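Local coordinates for protein CymD (Pseudomonas putida, PDB 6Z34) that forms a FadL-family outer-membrane channel for monoaromatic hydrocarbons, which probably pass through it by lateral diffusion during biodegradation, at residues I139-A144 with L157-T162; P83-V88 with V98-S103; T244-L249 with F276-S281. All blocks are in the same frame, centred on the assembly; numbering follows the deposited sequence.

Contact 1 of 3, residues I139-A144 with L157-T162; sequences IPFSAA and LDAVWT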
ATOM      1  N   ILE A 139       1.264  -6.398   9.463  1.00 50.23           N
ATOM      2  CA  ILE A 139       0.755  -7.427  10.354  1.00 44.07           C
ATOM      3  C   ILE A 139       0.029  -6.720  11.487  1.00 47.68           C
ATOM      4  O   ILE A 139       0.666  -6.360  12.485  1.00 46.31           O
ATOM      5  CB  ILE A 139       1.880  -8.329  10.890  1.00 44.37           C
ATOM      6  CG1 ILE A 139       2.667  -8.949   9.732  1.00 39.28           C
ATOM      7  CG2 ILE A 139       1.300  -9.404  11.831  1.00 42.46           C
ATOM      8  CD1 ILE A 139       3.893  -9.761  10.186  1.00 53.40           C
ATOM      9  N   PRO A 140      -1.281  -6.494  11.367  1.00 50.97           N
ATOM     10  CA  PRO A 140      -2.012  -5.753  12.400  1.00 50.69           C
ATOM     11  C   PRO A 140      -2.324  -6.596  13.614  1.00 49.44           C
ATOM     12  O   PRO A 140      -2.550  -7.805  13.525  1.00 50.47           O
ATOM     13  CB  PRO A 140      -3.309  -5.352  11.692  1.00 51.79           C
ATOM     14  CG  PRO A 140      -3.522  -6.470  10.715  1.00 59.09           C
ATOM     15  CD  PRO A 140      -2.135  -6.803  10.205  1.00 47.83           C
ATOM     16  N   PHE A 141      -2.311  -5.933  14.766  1.00 49.54           N
ATOM     17  CA  PHE A 141      -2.903  -6.453  15.997  1.00 47.31           C
ATOM     18  C   PHE A 141      -4.014  -5.479  16.338  1.00 49.65           C
ATOM     19  O   PHE A 141      -3.751  -4.297  16.582  1.00 52.03           O
ATOM     20  CB  PHE A 141      -1.872  -6.584  17.116  1.00 51.85           C
ATOM     21  CG  PHE A 141      -0.657  -7.384  16.711  1.00 67.37           C
ATOM     22  CD1 PHE A 141       0.361  -6.799  15.961  1.00 67.42           C
ATOM     23  CD2 PHE A 141      -0.542  -8.724  17.048  1.00 68.41           C
ATOM     24  CE1 PHE A 141       1.470  -7.525  15.571  1.00 54.54           C
ATOM     25  CE2 PHE A 141       0.565  -9.456  16.661  1.00 67.93           C
ATOM     26  CZ  PHE A 141       1.574  -8.852  15.912  1.00 59.77           C
ATOM     27  N   SER A 142      -5.256  -5.957  16.279  1.00 49.63           N
ATOM     28  CA  SER A 142      -6.408  -5.079  16.186  1.00 46.99           C
ATOM     29  C   SER A 142      -7.440  -5.461  17.229  1.00 50.74           C
ATOM     30  O   SER A 142      -7.578  -6.633  17.598  1.00 45.23           O
ATOM     31  CB  SER A 142      -7.037  -5.136  14.803  1.00 50.86           C
ATOM     32  OG  SER A 142      -7.919  -4.048  14.600  1.00 62.54           O
ATOM     33  N   ALA A 143      -8.163  -4.448  17.699  1.00 47.08           N
ATOM     34  CA  ALA A 143      -9.219  -4.642  18.677  1.00 48.01           C
ATOM     35  C   ALA A 143     -10.291  -3.597  18.431  1.00 47.28           C
ATOM     36  O   ALA A 143     -10.005  -2.509  17.924  1.00 50.18           O
ATOM     37  CB  ALA A 143      -8.683  -4.533  20.111  1.00 36.51           C
ATOM     38  N   ALA A 144     -11.532  -3.927  18.800  1.00 42.92           N
ATOM     39  CA  ALA A 144     -12.625  -2.985  18.645  1.00 44.57           C
ATOM     40  C   ALA A 144     -13.638  -3.223  19.760  1.00 50.28           C
ATOM     41  O   ALA A 144     -13.699  -4.303  20.359  1.00 47.09           O
ATOM     42  CB  ALA A 144     -13.275  -3.104  17.262  1.00 48.42           C
ATOM     43  N   LEU A 157      -2.413  -1.870  15.758  1.00 47.84           N
ATOM     44  CA  LEU A 157      -0.984  -1.587  15.758  1.00 47.54           C
ATOM     45  C   LEU A 157      -0.327  -2.535  14.769  1.00 45.23           C
ATOM     46  O   LEU A 157      -0.404  -3.759  14.937  1.00 44.07           O
ATOM     47  CB  LEU A 157      -0.373  -1.752  17.146  1.00 53.02           C
ATOM     48  CG  LEU A 157       1.133  -1.513  17.118  1.00 61.62           C
ATOM     49  CD1 LEU A 157       1.431  -0.050  17.452  1.00 53.95           C
ATOM     50  CD2 LEU A 157       1.854  -2.452  18.053  1.00 65.87           C
ATOM     51  N   ASP A 158       0.292  -1.977  13.730  1.00 45.50           N
ATOM     52  CA  ASP A 158       0.933  -2.790  12.702  1.00 53.24           C
ATOM     53  C   ASP A 158       2.407  -3.011  13.018  1.00 52.84           C
ATOM     54  O   ASP A 158       3.139  -2.052  13.290  1.00 49.94           O
ATOM     55  CB  ASP A 158       0.833  -2.145  11.322  1.00 45.94           C
ATOM     56  CG  ASP A 158      -0.577  -1.824  10.904  1.00 54.03           C
ATOM     57  OD1 ASP A 158      -1.552  -2.241  11.588  1.00 48.43           O
ATOM     58  OD2 ASP A 158      -0.696  -1.156   9.847  1.00 55.95           O
ATOM     59  N   ALA A 159       2.837  -4.275  12.968  1.00 47.32           N
ATOM     60  CA  ALA A 159       4.224  -4.580  12.638  1.00 43.73           C
ATOM     61  C   ALA A 159       4.322  -4.589  11.123  1.00 44.05           C
ATOM     62  O   ALA A 159       3.465  -5.175  10.445  1.00 43.34           O
ATOM     63  CB  ALA A 159       4.660  -5.927  13.203  1.00 48.16           C
ATOM     64  N   VAL A 160       5.337  -3.917  10.590  1.00 42.40           N
ATOM     65  CA  VAL A 160       5.407  -3.594   9.169  1.00 45.13           C
ATOM     66  C   VAL A 160       6.770  -4.039   8.661  1.00 47.68           C
ATOM     67  O   VAL A 160       7.807  -3.603   9.181  1.00 46.64           O
ATOM     68  CB  VAL A 160       5.203  -2.084   8.902  1.00 46.64           C
ATOM     69  CG1 VAL A 160       5.400  -1.753   7.422  1.00 37.99           C
ATOM     70  CG2 VAL A 160       3.831  -1.569   9.459  1.00 37.38           C
ATOM     71  N   TRP A 161       6.775  -4.894   7.650  1.00 55.62           N
ATOM     72  CA  TRP A 161       8.001  -5.286   6.976  1.00 50.18           C
ATOM     73  C   TRP A 161       7.992  -4.661   5.586  1.00 47.18           C
ATOM     74  O   TRP A 161       7.084  -4.925   4.784  1.00 51.53           O
ATOM     75  CB  TRP A 161       8.134  -6.807   6.898  1.00 45.14           C
ATOM     76  CG  TRP A 161       9.412  -7.225   6.221  1.00 51.90           C
ATOM     77  CD1 TRP A 161      10.685  -7.038   6.687  1.00 45.11           C
ATOM     78  CD2 TRP A 161       9.543  -7.871   4.952  1.00 53.35           C
ATOM     79  NE1 TRP A 161      11.593  -7.523   5.786  1.00 49.96           N
ATOM     80  CE2 TRP A 161      10.923  -8.045   4.713  1.00 54.84           C
ATOM     81  CE3 TRP A 161       8.629  -8.328   3.998  1.00 58.65           C
ATOM     82  CZ2 TRP A 161      11.417  -8.655   3.557  1.00 56.47           C
ATOM     83  CZ3 TRP A 161       9.110  -8.929   2.851  1.00 69.30           C
ATOM     84  CH2 TRP A 161      10.498  -9.094   2.641  1.00 65.58           C
ATOM     85  N   THR A 162       8.991  -3.829   5.306  1.00 45.12           N
ATOM     86  CA  THR A 162       9.114  -3.126   4.036  1.00 47.39           C
ATOM     87  C   THR A 162      10.324  -3.659   3.290  1.00 50.51           C
ATOM     88  O   THR A 162      11.412  -3.753   3.867  1.00 52.98           O
ATOM     89  CB  THR A 162       9.287  -1.624   4.257  1.00 49.47           C
ATOM     90  OG1 THR A 162       8.139  -1.117   4.912  1.00 49.37           O
ATOM     91  CG2 THR A 162       9.483  -0.907   2.932  1.00 52.95           C
TER

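Contact 2 of 3, residues P83-V88 with V98-S103; sequences PELSLV and VGAFAS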
ATOM      1  N   PRO A  83      -1.109 -11.568  -1.181  1.00 60.50           N
ATOM      2  CA  PRO A  83      -2.009 -12.341  -0.311  1.00 49.93           C
ATOM      3  C   PRO A  83      -2.422 -11.572   0.935  1.00 55.95           C
ATOM      4  O   PRO A  83      -1.734 -10.658   1.403  1.00 54.16           O
ATOM      5  CB  PRO A  83      -1.173 -13.564   0.079  1.00 47.52           C
ATOM      6  CG  PRO A  83       0.268 -13.167  -0.183  1.00 50.31           C
ATOM      7  CD  PRO A  83       0.241 -12.158  -1.280  1.00 53.39           C
ATOM      8  N   GLU A  84      -3.573 -11.979   1.480  1.00 45.30           N
ATOM      9  CA  GLU A  84      -4.097 -11.434   2.723  1.00 47.32           C
ATOM     10  C   GLU A  84      -4.641 -12.564   3.580  1.00 50.46           C
ATOM     11  O   GLU A  84      -5.429 -13.384   3.102  1.00 57.32           O
ATOM     12  CB  GLU A  84      -5.205 -10.395   2.488  1.00 55.54           C
ATOM     13  CG  GLU A  84      -4.952  -9.412   1.362  1.00 91.54           C
ATOM     14  CD  GLU A  84      -6.086  -8.412   1.198  1.00111.78           C
ATOM     15  OE1 GLU A  84      -5.824  -7.195   1.291  1.00119.69           O
ATOM     16  OE2 GLU A  84      -7.237  -8.844   0.982  1.00124.04           O
ATOM     17  N   LEU A  85      -4.240 -12.568   4.848  1.00 49.12           N
ATOM     18  CA  LEU A  85      -4.637 -13.541   5.855  1.00 49.18           C
ATOM     19  C   LEU A  85      -5.301 -12.811   7.007  1.00 47.27           C
ATOM     20  O   LEU A  85      -4.774 -11.797   7.468  1.00 47.24           O
ATOM     21  CB  LEU A  85      -3.413 -14.299   6.403  1.00 43.64           C
ATOM     22  CG  LEU A  85      -2.509 -14.889   5.334  1.00 56.64           C
ATOM     23  CD1 LEU A  85      -1.333 -15.614   5.952  1.00 55.70           C
ATOM     24  CD2 LEU A  85      -3.357 -15.831   4.526  1.00 66.57           C
ATOM     25  N   SER A  86      -6.413 -13.355   7.527  1.00 42.98           N
ATOM     26  CA  SER A  86      -7.022 -12.744   8.704  1.00 42.55           C
ATOM     27  C   SER A  86      -7.671 -13.768   9.618  1.00 47.53           C
ATOM     28  O   SER A  86      -8.269 -14.752   9.171  1.00 52.36           O
ATOM     29  CB  SER A  86      -8.070 -11.667   8.331  1.00 40.98           C
ATOM     30  OG  SER A  86      -8.945 -12.101   7.304  1.00 55.04           O
ATOM     31  N   LEU A  87      -7.560 -13.483  10.911  1.00 41.89           N
ATOM     32  CA  LEU A  87      -8.217 -14.216  11.982  1.00 47.00           C
ATOM     33  C   LEU A  87      -8.872 -13.174  12.878  1.00 49.33           C
ATOM     34  O   LEU A  87      -8.177 -12.336  13.460  1.00 52.13           O
ATOM     35  CB  LEU A  87      -7.213 -15.060  12.782  1.00 41.18           C
ATOM     36  CG  LEU A  87      -7.896 -15.819  13.928  1.00 57.01           C
ATOM     37  CD1 LEU A  87      -9.032 -16.618  13.328  1.00 53.33           C
ATOM     38  CD2 LEU A  87      -6.933 -16.732  14.713  1.00 60.13           C
ATOM     39  N   VAL A  88     -10.194 -13.226  13.003  1.00 47.75           N
ATOM     40  CA  VAL A  88     -10.939 -12.279  13.822  1.00 49.81           C
ATOM     41  C   VAL A  88     -11.831 -13.046  14.798  1.00 51.47           C
ATOM     42  O   VAL A  88     -12.601 -13.919  14.388  1.00 58.42           O
ATOM     43  CB  VAL A  88     -11.784 -11.323  12.949  1.00 54.76           C
ATOM     44  CG1 VAL A  88     -12.714 -10.477  13.818  1.00 51.84           C
ATOM     45  CG2 VAL A  88     -10.875 -10.431  12.106  1.00 55.52           C
ATOM     46  N   VAL A  98      -6.049 -10.296  14.103  1.00 46.54           N
ATOM     47  CA  VAL A  98      -4.676 -10.237  13.637  1.00 42.62           C
ATOM     48  C   VAL A  98      -4.699 -10.674  12.181  1.00 45.84           C
ATOM     49  O   VAL A  98      -5.600 -11.396  11.750  1.00 49.95           O
ATOM     50  CB  VAL A  98      -3.743 -11.121  14.504  1.00 45.13           C
ATOM     51  CG1 VAL A  98      -4.154 -12.563  14.395  1.00 50.41           C
ATOM     52  CG2 VAL A  98      -2.261 -10.941  14.087  1.00 53.46           C
ATOM     53  N   GLY A  99      -3.710 -10.235  11.415  1.00 46.86           N
ATOM     54  CA  GLY A  99      -3.625 -10.686  10.042  1.00 44.21           C
ATOM     55  C   GLY A  99      -2.294 -10.344   9.409  1.00 46.08           C
ATOM     56  O   GLY A  99      -1.369  -9.854  10.063  1.00 46.98           O
ATOM     57  N   ALA A 100      -2.205 -10.635   8.121  1.00 44.96           N
ATOM     58  CA  ALA A 100      -1.018 -10.315   7.336  1.00 48.31           C
ATOM     59  C   ALA A 100      -1.509  -9.839   5.986  1.00 52.50           C
ATOM     60  O   ALA A 100      -2.153 -10.606   5.258  1.00 50.99           O
ATOM     61  CB  ALA A 100      -0.085 -11.509   7.190  1.00 38.64           C
ATOM     62  N   PHE A 101      -1.217  -8.575   5.677  1.00 40.63           N
ATOM     63  CA  PHE A 101      -1.697  -7.899   4.484  1.00 40.06           C
ATOM     64  C   PHE A 101      -0.483  -7.430   3.693  1.00 51.35           C
ATOM     65  O   PHE A 101       0.328  -6.645   4.196  1.00 48.13           O
ATOM     66  CB  PHE A 101      -2.596  -6.715   4.850  1.00 39.80           C
ATOM     67  CG  PHE A 101      -3.865  -7.110   5.527  1.00 43.45           C
ATOM     68  CD1 PHE A 101      -3.892  -7.377   6.887  1.00 42.11           C
ATOM     69  CD2 PHE A 101      -5.042  -7.227   4.804  1.00 56.24           C
ATOM     70  CE1 PHE A 101      -5.081  -7.754   7.512  1.00 44.53           C
ATOM     71  CE2 PHE A 101      -6.237  -7.601   5.436  1.00 53.09           C
ATOM     72  CZ  PHE A 101      -6.241  -7.872   6.782  1.00 43.58           C
ATOM     73  N   ALA A 102      -0.367  -7.904   2.464  1.00 45.73           N
ATOM     74  CA  ALA A 102       0.788  -7.657   1.629  1.00 54.90           C
ATOM     75  C   ALA A 102       0.391  -6.760   0.474  1.00 56.12           C
ATOM     76  O   ALA A 102      -0.745  -6.811  -0.011  1.00 56.76           O
ATOM     77  CB  ALA A 102       1.375  -8.973   1.100  1.00 57.55           C
ATOM     78  N   SER A 103       1.331  -5.921   0.055  1.00 62.69           N
ATOM     79  CA  SER A 103       1.185  -5.147  -1.166  1.00 64.46           C
ATOM     80  C   SER A 103       2.469  -5.254  -1.969  1.00 66.69           C
ATOM     81  O   SER A 103       3.567  -5.300  -1.406  1.00 69.61           O
ATOM     82  CB  SER A 103       0.833  -3.677  -0.877  1.00 70.46           C
ATOM     83  OG  SER A 103       1.945  -2.948  -0.406  1.00 86.15           O
TER

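Contact 3 of 3, residues T244-L249 with F276-S281; sequences THVGDL and FEMPAS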
ATOM      1  N   THR A 244       3.774   5.574   9.227  1.00 44.17           N
ATOM      2  CA  THR A 244       4.495   4.329   9.459  1.00 51.83           C
ATOM      3  C   THR A 244       5.984   4.632   9.532  1.00 58.85           C
ATOM      4  O   THR A 244       6.564   5.117   8.559  1.00 70.24           O
ATOM      5  CB  THR A 244       4.205   3.318   8.346  1.00 60.85           C
ATOM      6  OG1 THR A 244       2.781   3.158   8.174  1.00 59.98           O
ATOM      7  CG2 THR A 244       4.830   1.977   8.676  1.00 64.11           C
ATOM      8  N   HIS A 245       6.607   4.369  10.677  1.00 54.93           N
ATOM      9  CA  HIS A 245       8.048   4.556  10.769  1.00 62.39           C
ATOM     10  C   HIS A 245       8.746   3.262  10.368  1.00 65.42           C
ATOM     11  O   HIS A 245       8.887   2.345  11.181  1.00 61.48           O
ATOM     12  CB  HIS A 245       8.488   5.000  12.154  1.00 67.74           C
ATOM     13  CG  HIS A 245       9.868   5.584  12.148  1.00 95.68           C
ATOM     14  ND1 HIS A 245      10.514   5.922  10.975  1.00100.21           N
ATOM     15  CD2 HIS A 245      10.729   5.881  13.149  1.00100.56           C
ATOM     16  CE1 HIS A 245      11.707   6.411  11.256  1.00101.90           C
ATOM     17  NE2 HIS A 245      11.863   6.397  12.567  1.00102.60           N
ATOM     18  N   VAL A 246       9.231   3.202   9.121  1.00 70.83           N
ATOM     19  CA  VAL A 246       9.834   1.949   8.660  1.00 74.97           C
ATOM     20  C   VAL A 246      11.281   1.795   9.117  1.00 64.65           C
ATOM     21  O   VAL A 246      11.755   0.663   9.262  1.00 69.95           O
ATOM     22  CB  VAL A 246       9.771   1.775   7.129  1.00 70.85           C
ATOM     23  CG1 VAL A 246       8.404   2.177   6.574  1.00 71.55           C
ATOM     24  CG2 VAL A 246      10.870   2.500   6.471  1.00 68.51           C
ATOM     25  N   GLY A 247      11.997   2.877   9.374  1.00 60.68           N
ATOM     26  CA  GLY A 247      13.382   2.753   9.804  1.00 81.63           C
ATOM     27  C   GLY A 247      14.333   2.319   8.688  1.00 80.35           C
ATOM     28  O   GLY A 247      13.944   2.036   7.556  1.00 76.48           O
ATOM     29  N   ASP A 248      15.618   2.253   9.048  1.00 73.40           N
ATOM     30  CA  ASP A 248      16.692   2.116   8.065  1.00 70.76           C
ATOM     31  C   ASP A 248      16.607   0.786   7.315  1.00 65.16           C
ATOM     32  O   ASP A 248      16.771  -0.283   7.909  1.00 58.11           O
ATOM     33  CB  ASP A 248      18.051   2.237   8.751  1.00 75.64           C
ATOM     34  CG  ASP A 248      18.254   3.575   9.424  1.00 87.33           C
ATOM     35  OD1 ASP A 248      17.642   4.572   8.986  1.00 91.95           O
ATOM     36  OD2 ASP A 248      19.039   3.626  10.395  1.00 93.59           O
ATOM     37  N   LEU A 249      16.400   0.854   6.002  1.00 65.71           N
ATOM     38  CA  LEU A 249      16.418  -0.323   5.138  1.00 72.62           C
ATOM     39  C   LEU A 249      17.857  -0.650   4.734  1.00 77.14           C
ATOM     40  O   LEU A 249      18.545   0.189   4.139  1.00 87.91           O
ATOM     41  CB  LEU A 249      15.545  -0.102   3.902  1.00 70.15           C
ATOM     42  CG  LEU A 249      14.048   0.134   4.176  1.00 66.95           C
ATOM     43  CD1 LEU A 249      13.739   1.594   4.445  1.00 64.82           C
ATOM     44  CD2 LEU A 249      13.181  -0.388   3.044  1.00 64.86           C
ATOM     45  N   PHE A 276      12.533   6.714   5.538  1.00103.60           N
ATOM     46  CA  PHE A 276      11.177   6.461   5.105  1.00 99.68           C
ATOM     47  C   PHE A 276      10.230   6.722   6.261  1.00 95.47           C
ATOM     48  O   PHE A 276      10.565   6.536   7.436  1.00 90.44           O
ATOM     49  CB  PHE A 276      10.998   5.032   4.616  1.00102.56           C
ATOM     50  CG  PHE A 276      11.084   4.887   3.147  1.00108.15           C
ATOM     51  CD1 PHE A 276      10.109   4.193   2.451  1.00107.57           C
ATOM     52  CD2 PHE A 276      12.151   5.427   2.455  1.00113.55           C
ATOM     53  CE1 PHE A 276      10.188   4.048   1.072  1.00114.73           C
ATOM     54  CE2 PHE A 276      12.245   5.289   1.084  1.00116.60           C
ATOM     55  CZ  PHE A 276      11.261   4.598   0.385  1.00117.57           C
ATOM     56  N   GLU A 277       9.047   7.177   5.906  1.00 95.75           N
ATOM     57  CA  GLU A 277       7.975   7.378   6.858  1.00 96.66           C
ATOM     58  C   GLU A 277       6.732   7.461   6.003  1.00102.42           C
ATOM     59  O   GLU A 277       6.404   8.540   5.501  1.00112.82           O
ATOM     60  CB  GLU A 277       8.188   8.643   7.698  1.00 97.14           C
ATOM     61  CG  GLU A 277       7.075   8.935   8.711  1.00100.37           C
ATOM     62  CD  GLU A 277       7.450  10.032   9.699  1.00 99.94           C
ATOM     63  OE1 GLU A 277       7.956  11.081   9.244  1.00100.08           O
ATOM     64  OE2 GLU A 277       7.229   9.856  10.920  1.00 98.89           O
ATOM     65  N   MET A 278       6.089   6.326   5.759  1.00 89.61           N
ATOM     66  CA  MET A 278       4.835   6.367   5.033  1.00 76.40           C
ATOM     67  C   MET A 278       3.915   7.382   5.697  1.00 70.04           C
ATOM     68  O   MET A 278       3.970   7.562   6.921  1.00 72.04           O
ATOM     69  CB  MET A 278       4.190   4.988   4.977  1.00 68.43           C
ATOM     70  CG  MET A 278       5.213   3.898   4.892  1.00 74.12           C
ATOM     71  SD  MET A 278       4.460   2.413   4.256  1.00 75.99           S
ATOM     72  CE  MET A 278       4.530   2.665   2.489  1.00 80.47           C
ATOM     73  N   PRO A 279       3.128   8.116   4.928  1.00 63.78           N
ATOM     74  CA  PRO A 279       2.385   9.226   5.505  1.00 59.40           C
ATOM     75  C   PRO A 279       1.137   8.755   6.227  1.00 51.43           C
ATOM     76  O   PRO A 279       0.519   7.750   5.870  1.00 53.71           O
ATOM     77  CB  PRO A 279       2.033  10.080   4.283  1.00 67.00           C
ATOM     78  CG  PRO A 279       1.938   9.085   3.170  1.00 66.63           C
ATOM     79  CD  PRO A 279       2.897   7.979   3.479  1.00 63.14           C
ATOM     80  N   ALA A 280       0.798   9.503   7.272  1.00 47.35           N
ATOM     81  CA  ALA A 280      -0.508   9.498   7.907  1.00 50.18           C
ATOM     82  C   ALA A 280      -1.612   9.668   6.878  1.00 56.88           C
ATOM     83  O   ALA A 280      -1.362  10.166   5.781  1.00 61.45           O
ATOM     84  CB  ALA A 280      -0.592  10.621   8.943  1.00 41.52           C
ATOM     85  N   SER A 281      -2.833   9.243   7.212  1.00 57.23           N
ATOM     86  CA  SER A 281      -3.987   9.572   6.387  1.00 54.42           C
ATOM     87  C   SER A 281      -5.225   9.635   7.262  1.00 49.30           C
ATOM     88  O   SER A 281      -5.293   9.039   8.337  1.00 53.80           O
ATOM     89  CB  SER A 281      -4.197   8.586   5.232  1.00 49.67           C
ATOM     90  OG  SER A 281      -4.265   7.254   5.701  1.00 55.12           O
TER

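Contact 1 of 3, residues I139-A144 with L157-T162
Phe141 turns CG beside its own backbone N and anti to the carbonyl carbon (chi1 -53°), which lays the ring back along its own strand toward Ile139, its CD1-CE1 edge bordering the 157-162 strand; CD1 lies 3.3 Å from Leu157 O. That oxygen sits at the ring edge, in its plane, and further along the same edge CE1 meets Ala159 CB at 4.3 Å. Ile139, Phe141, Leu157 and Ala159 all point to one face of the sheet, where Ile139 CB meets Ala159 CB at 4.3 Å.

Four backbone bonds fix the antiparallel register. In the shortest, Ile139 N gives to Ala159 O at 2.7 Å. Leu157 O accepts the N-H of Phe141 at 2.9 Å while the edge of the same residue's ring lies beside it.

On the buried face Asp158 OD1 rests against Pro140 CB at 3.6 Å, a packing contact at the non-hydrogen-bonded pair Pro140-Asp158. The charge of Asp158 is met instead by Arg223 and Arg138, which both form salt bridges with OD2.

The hairpin of strands 131-146 and 151-171 lies in the barrel wall: Pro140 and Phe141 pack on strand 94-107, and Asp158 and Val160 hydrogen-bond through their backbones to strand 198-229.

Contact 2 of 3, residues P83-V88 with V98-S103
Ala100 O accepts Leu85 N at 2.9 Å and also receives a weaker CA-H...O contact from Glu84 CA at 3.3 Å. The return bond, Ala100 N to Leu85 O, is also 2.9 Å, which closes the Leu85-Ala100 hydrogen-bonded pair. Leu87 and Val98 repeat the pattern with two nearly straight bonds, whereas Ala102 N to Pro83 O is longer, at 3.3 Å. Between the two doubly bonded pairs Gly99 faces Ser86 with their CA atoms only 4.2 Å apart; a CB on Gly99, with the backbone as it stands, would run into Leu85 O.

The side chains of Glu84 and Phe101 meet on the inner face. Glu84 CB lies 3.9 Å from Phe101 CD2, and the chain, extended beyond CG, carries OE1 to 3.6 Å from the same CD2, at the ring edge and in its plane. Carboxylate and ring are turned 79° apart, and the edge C-H groups may weakly favour the oxygen's charge. Were Phe101 an alanine, the Glu84 chain would probably lose the ring edge it lies against and be freer to turn, and a gap is likely to open beside Pro140.

Leu85, Leu87, Val98 and Ala100 lie on the other face, at least partly on the surface, consistent with lipid contact. Strand 43-58 flanks the hairpin on one side and strand 131-146 on the other, while Ser86 and Phe101 touch Ala27, Met30 and Met31, consistent with the N-terminal plug that fills FadL barrels.

Contact 3 of 3, residues T244-L249 with F276-S281
Thr244 and Met278 meet where the antiparallel pairing of this FadL-type barrel becomes irregular, between the broken strand 234-259 and the loop leading into strand 281-289. Most of the two segments lacks regular strand structure, and the bond from Thr244 N to Met278 O, 3.1 Å long, is bent, with an N-H...O angle of 136°.

Packing is close on the Met278 side. The side chains of Thr244 and Met278 run side by side in the same direction, Thr244 CB lying 3.6 Å from Met278 CG. Val246 comes across that methionine at about a right angle, with CG1 4.0 Å from Met278 CG. Leu249 CD1 adds a wider apolar touch, 4.4 Å from Phe276 CB. Thr244 OG1 is hydrogen-bonded to Arg138, while Val246 and Leu249 also pack on Thr162 of strand 151-171.

The exposed His245 and the partly exposed Glu277 make the loose side. His245 ND1 stays 5.1 Å from Glu277 OE2, so the two groups are near but not in contact. The imidazole offers its edge to Phe276 O, which lies in the ring plane, 3.6 Å from His245 ND1. Between the backbones, by contrast with these loose side chains, the approach is closer: Glu277 CA directs its C-H at Thr244 O across 3.2 Å.

Contacts 1 and 2 are successive hairpins of the barrel wall, their centres 9 Å apart, and touch where strands 94-107 and 131-146 adjoin: Pro140 CG packs on Phe101 CE1 at 3.8 Å. Both rest on regular antiparallel backbone bonds, with one face buried (Pro140 and Asp158; Glu84 and Phe101) and the other, largely apolar, on the surface. Contact 3 lacks that regular ladder and leans more on side-chain packing; its Thr244, Val246 and Leu249 side is buried, its His245 side exposed. It meets contact 1, 14 Å away between centres, through Val160 CG2 and Thr244 CG2 at 3.8 Å, and Arg138 serves both Asp158 and Thr244. Contacts 2 and 3 do not touch.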